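Local coordinates for protein putative S-adenosyl-L-methionine-dependent Methyltransferase (Methanococcus maripaludis, PDB 3DLC) that binds S-adenosylmethionine and is probably a methyltransferase, perhaps acting on a sterol-like substrate, at residues I20-F25 with L83-D88; V189-E192 with S197-I200. One frame throughout, in Å; residues are numbered along the deposited sequence. Where two conformers were deposited one is given.

Contact 1 (I20-F25 with L83-D88)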
# COMPACT_ATOMS: atom_id res chain seq x y z
N ILE A 20 8.73 -4.46 -12.92
CA ILE A 20 7.56 -5.33 -12.76
C ILE A 20 6.28 -4.50 -12.73
O ILE A 20 5.27 -4.84 -13.37
CB ILE A 20 7.71 -6.23 -11.54
CG1 ILE A 20 8.76 -7.31 -11.83
CG2 ILE A 20 6.35 -6.88 -11.16
CD1 ILE A 20 8.31 -8.39 -12.83
N SER A 21 6.31 -3.38 -12.01
CA SER A 21 5.19 -2.45 -11.89
C SER A 21 4.70 -1.96 -13.27
O SER A 21 3.53 -1.69 -13.50
CB SER A 21 5.66 -1.26 -11.03
OG SER A 21 4.69 -0.26 -10.98
N LYS A 22 5.66 -1.76 -14.17
CA LYS A 22 5.43 -1.22 -15.53
C LYS A 22 5.05 -2.28 -16.55
O LYS A 22 4.66 -1.96 -17.67
CB LYS A 22 6.70 -0.49 -16.05
CG LYS A 22 6.93 0.88 -15.37
CD LYS A 22 8.23 1.59 -15.73
CE LYS A 22 8.29 2.98 -15.07
NZ LYS A 22 9.68 3.57 -15.01
N THR A 23 5.22 -3.54 -16.16
CA THR A 23 5.00 -4.66 -17.07
C THR A 23 3.96 -5.63 -16.51
O THR A 23 2.75 -5.40 -16.62
CB THR A 23 6.34 -5.33 -17.50
OG1 THR A 23 7.03 -5.87 -16.37
CG2 THR A 23 7.23 -4.37 -18.27
N LEU A 24 4.42 -6.68 -15.90
CA LEU A 24 3.54 -7.75 -15.44
C LEU A 24 2.44 -7.27 -14.50
O LEU A 24 1.30 -7.69 -14.61
CB LEU A 24 4.40 -8.79 -14.75
CG LEU A 24 3.67 -10.02 -14.31
CD1 LEU A 24 3.00 -10.72 -15.50
CD2 LEU A 24 4.62 -10.93 -13.57
N PHE A 25 2.78 -6.38 -13.57
CA PHE A 25 1.79 -5.91 -12.61
C PHE A 25 0.97 -4.71 -13.09
O PHE A 25 -0.01 -4.33 -12.46
CB PHE A 25 2.42 -5.48 -11.27
CG PHE A 25 2.91 -6.58 -10.38
CD1 PHE A 25 2.98 -7.89 -10.77
CD2 PHE A 25 3.35 -6.24 -9.13
CE1 PHE A 25 3.52 -8.84 -9.90
CE2 PHE A 25 3.87 -7.20 -8.27
CZ PHE A 25 3.93 -8.48 -8.63
N LEU A 83 9.64 9.70 -8.31
CA LEU A 83 9.66 11.08 -8.76
C LEU A 83 9.70 11.15 -10.29
O LEU A 83 8.98 11.94 -10.92
CB LEU A 83 10.84 11.86 -8.15
CG LEU A 83 10.73 12.20 -6.66
CD1 LEU A 83 12.07 12.53 -6.01
CD2 LEU A 83 9.74 13.33 -6.43
N LYS A 84 10.55 10.34 -10.88
CA LYS A 84 10.68 10.28 -12.33
C LYS A 84 9.37 9.78 -12.93
O LYS A 84 8.88 10.32 -13.92
CB LYS A 84 11.82 9.36 -12.77
CG LYS A 84 11.95 9.27 -14.27
CD LYS A 84 13.03 8.29 -14.74
CE LYS A 84 13.20 8.35 -16.27
NZ LYS A 84 12.04 7.77 -17.05
N ASN A 85 8.78 8.72 -12.35
CA ASN A 85 7.54 8.18 -12.89
C ASN A 85 6.38 9.17 -12.85
O ASN A 85 5.61 9.29 -13.82
CB ASN A 85 7.14 6.89 -12.16
CG ASN A 85 8.05 5.72 -12.48
OD1 ASN A 85 8.71 5.73 -13.53
ND2 ASN A 85 8.07 4.71 -11.63
N ILE A 86 6.26 9.89 -11.75
CA ILE A 86 5.21 10.87 -11.57
C ILE A 86 5.37 12.02 -12.58
O ILE A 86 4.41 12.49 -13.19
CB ILE A 86 5.18 11.33 -10.11
CG1 ILE A 86 4.70 10.18 -9.23
CG2 ILE A 86 4.23 12.48 -9.93
CD1 ILE A 86 5.08 10.34 -7.82
N ALA A 87 6.61 12.44 -12.75
CA ALA A 87 6.91 13.51 -13.70
C ALA A 87 6.60 13.06 -15.14
O ALA A 87 6.01 13.79 -15.95
CB ALA A 87 8.36 13.96 -13.57
N ASP A 88 7.03 11.85 -15.48
CA ASP A 88 6.81 11.32 -16.82
C ASP A 88 5.33 11.26 -17.12
O ASP A 88 4.91 11.43 -18.25
CB ASP A 88 7.38 9.91 -16.95
CG ASP A 88 8.88 9.84 -17.05
OD1 ASP A 88 9.54 10.85 -17.26
OD2 ASP A 88 9.43 8.72 -16.94
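A single pair, K22 and N85, joins I20-F25 to L83-D88, a case of two helices linked by one long lysine reaching a short asparagine, with K22 CA and N85 CA 10.0 Å apart. Along the first segment, I20 O accepts from the backbone N of T23 and of F25, and S21 touches A56 of helix 56-64. K22, on helix 11-22, places CG beside its backbone N (chi1 -74°), and the extended chain beyond carries the ammonium group across to the second helix. There K22 NZ donates to OD1 of N85 at 2.8 Å; the C=O...N angle is 129° and the donor is tilted 20° from the carbonyl plane, while K22 CE also touches OD1, at 3.2 Å. The lysine has a second conformer, and the bond may not always be made. The same ammonium makes a salt bridge to D18, whose other carboxylate oxygen accepts from N85 ND2. With ND2 also bonded to P54 O, the amide is held at both ends, which fixes its flip. K84 NZ, 5.2 Å from K22 NZ, is paired with D88 OD2, which gives each neighbouring ammonium group a carboxylate. L24 and F25 then pack on helix 153-166, F25 meeting F150 edge-to-face, whereas N85 rests on I59 of helix 56-64 and I86 faces strand 95-99. The K22-N85 pair thus joins helix 11-22 to helix 76-88 of the Rossmann-like core.

Contact 2 (V189-E192 with S197-I200)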
# COMPACT_ATOMS: atom_id res chain seq x y z
N VAL A 189 -3.46 -7.37 16.12
CA VAL A 189 -2.80 -6.07 16.22
C VAL A 189 -3.80 -4.95 16.46
O VAL A 189 -3.66 -4.11 17.36
CB VAL A 189 -1.98 -5.75 14.94
CG1 VAL A 189 -1.45 -4.31 14.94
CG2 VAL A 189 -0.82 -6.74 14.75
N LEU A 190 -4.87 -4.92 15.66
CA LEU A 190 -5.87 -3.87 15.77
C LEU A 190 -6.59 -3.99 17.10
O LEU A 190 -6.96 -2.98 17.71
CB LEU A 190 -6.86 -3.93 14.60
CG LEU A 190 -6.24 -3.74 13.20
CD1 LEU A 190 -7.36 -3.58 12.20
CD2 LEU A 190 -5.27 -2.53 13.11
N ASP A 191 -6.81 -5.21 17.57
CA ASP A 191 -7.52 -5.42 18.83
C ASP A 191 -6.68 -4.94 20.01
O ASP A 191 -7.23 -4.41 20.98
CB ASP A 191 -7.96 -6.86 18.95
CG ASP A 191 -9.03 -7.25 17.95
OD1 ASP A 191 -9.65 -6.36 17.31
OD2 ASP A 191 -9.26 -8.46 17.82
N GLU A 192 -5.36 -5.12 19.94
CA GLU A 192 -4.49 -4.62 21.03
C GLU A 192 -4.54 -3.09 21.06
O GLU A 192 -4.50 -2.49 22.16
CB GLU A 192 -3.06 -5.11 20.87
CG GLU A 192 -2.09 -4.62 21.97
CD GLU A 192 -1.46 -3.20 21.79
OE1 GLU A 192 -1.11 -2.81 20.68
OE2 GLU A 192 -1.24 -2.48 22.82
N SER A 197 -13.90 -0.03 15.07
CA SER A 197 -14.54 -0.38 13.80
C SER A 197 -13.53 -0.70 12.71
O SER A 197 -12.75 0.14 12.33
CB SER A 197 -15.40 0.80 13.35
OG SER A 197 -16.10 0.51 12.16
N TYR A 198 -13.60 -1.93 12.21
CA TYR A 198 -12.79 -2.33 11.06
C TYR A 198 -13.37 -3.56 10.39
O TYR A 198 -14.17 -4.30 10.96
CB TYR A 198 -11.30 -2.59 11.46
CG TYR A 198 -11.05 -3.78 12.38
CD1 TYR A 198 -11.12 -5.07 11.92
CD2 TYR A 198 -10.71 -3.60 13.70
CE1 TYR A 198 -10.88 -6.16 12.76
CE2 TYR A 198 -10.48 -4.68 14.55
CZ TYR A 198 -10.53 -5.96 14.07
OH TYR A 198 -10.36 -7.06 14.88
N GLU A 199 -12.90 -3.76 9.16
CA GLU A 199 -13.07 -5.00 8.44
C GLU A 199 -11.68 -5.45 7.98
O GLU A 199 -10.87 -4.62 7.58
CB GLU A 199 -13.88 -4.80 7.14
CG GLU A 199 -15.26 -4.26 7.29
CD GLU A 199 -15.77 -3.68 5.98
OE1 GLU A 199 -15.13 -2.70 5.52
OE2 GLU A 199 -16.74 -4.21 5.43
N ILE A 200 -11.41 -6.74 8.03
CA ILE A 200 -10.20 -7.31 7.40
C ILE A 200 -10.75 -8.32 6.43
O ILE A 200 -11.46 -9.24 6.85
CB ILE A 200 -9.21 -7.90 8.38
CG1 ILE A 200 -8.74 -6.85 9.38
CG2 ILE A 200 -8.02 -8.46 7.64
CD1 ILE A 200 -7.83 -7.39 10.48
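Y198 meets L190 with the face of its ring and D191 with its hydroxyl, and thereby shows how one tyrosine can serve an apolar and a polar neighbour on the same helix. CD1 of L190 sits over one face, 3.8 Å from the ring centroid and 18° off the normal, a CH-pi contact displaced toward the CG-CD2 side. CB of L190 adds a second touch, at 3.7 Å from Y198 CE2. At the ring's edge, and in its plane, lies OD1 of D191, which accepts a hydrogen bond from Y198 OH at 2.6 Å. The two side chains cross at about a right angle, with carboxylate and ring planes 32° apart; the hydroxyl approaches OD1 on its syn side, somewhat out of the carboxylate plane. Y198 holds CG between its backbone N and carbonyl carbon (chi1 67°), a setting that carries the ring toward the helix. A phenylalanine in its place would probably leave the D191 carboxylate without its hydroxyl partner. Two residues along the strand, I200 points the same way, and its CD1 comes within 4.2 Å of L190 CD1. This is the short connection from helix 180-193 into strand 198-203, an outermost strand of the sheet. The strand pairs antiparallel with 206-211, through E199 and I210, while L190 reaches I209 and I211 of that neighbour and F131 of helix 127-137, and I200 packs on V183 and Q187 one or two turns back along its own preceding helix.

How the contacts relate
Contacts 1 and 2 lie on opposite sides of the chain's centre, with centres 32 Å apart and nearest atoms about 20 Å apart, and they share no helix or strand. Both are partly buried, each pairing buried with exposed residues. Contact 1 joins elements far apart in sequence, helix to helix, and rests on charge and amide chemistry alone; its N85 side chain is about 9 Å from the bound S-adenosylmethionine. Contact 2 is local in sequence, helix to edge strand, buries twice the area and is mainly apolar, with one hydroxyl-carboxylate bond at its exposed D191. Here the distant helices meet through one long side chain, the neighbouring helix and strand through packing.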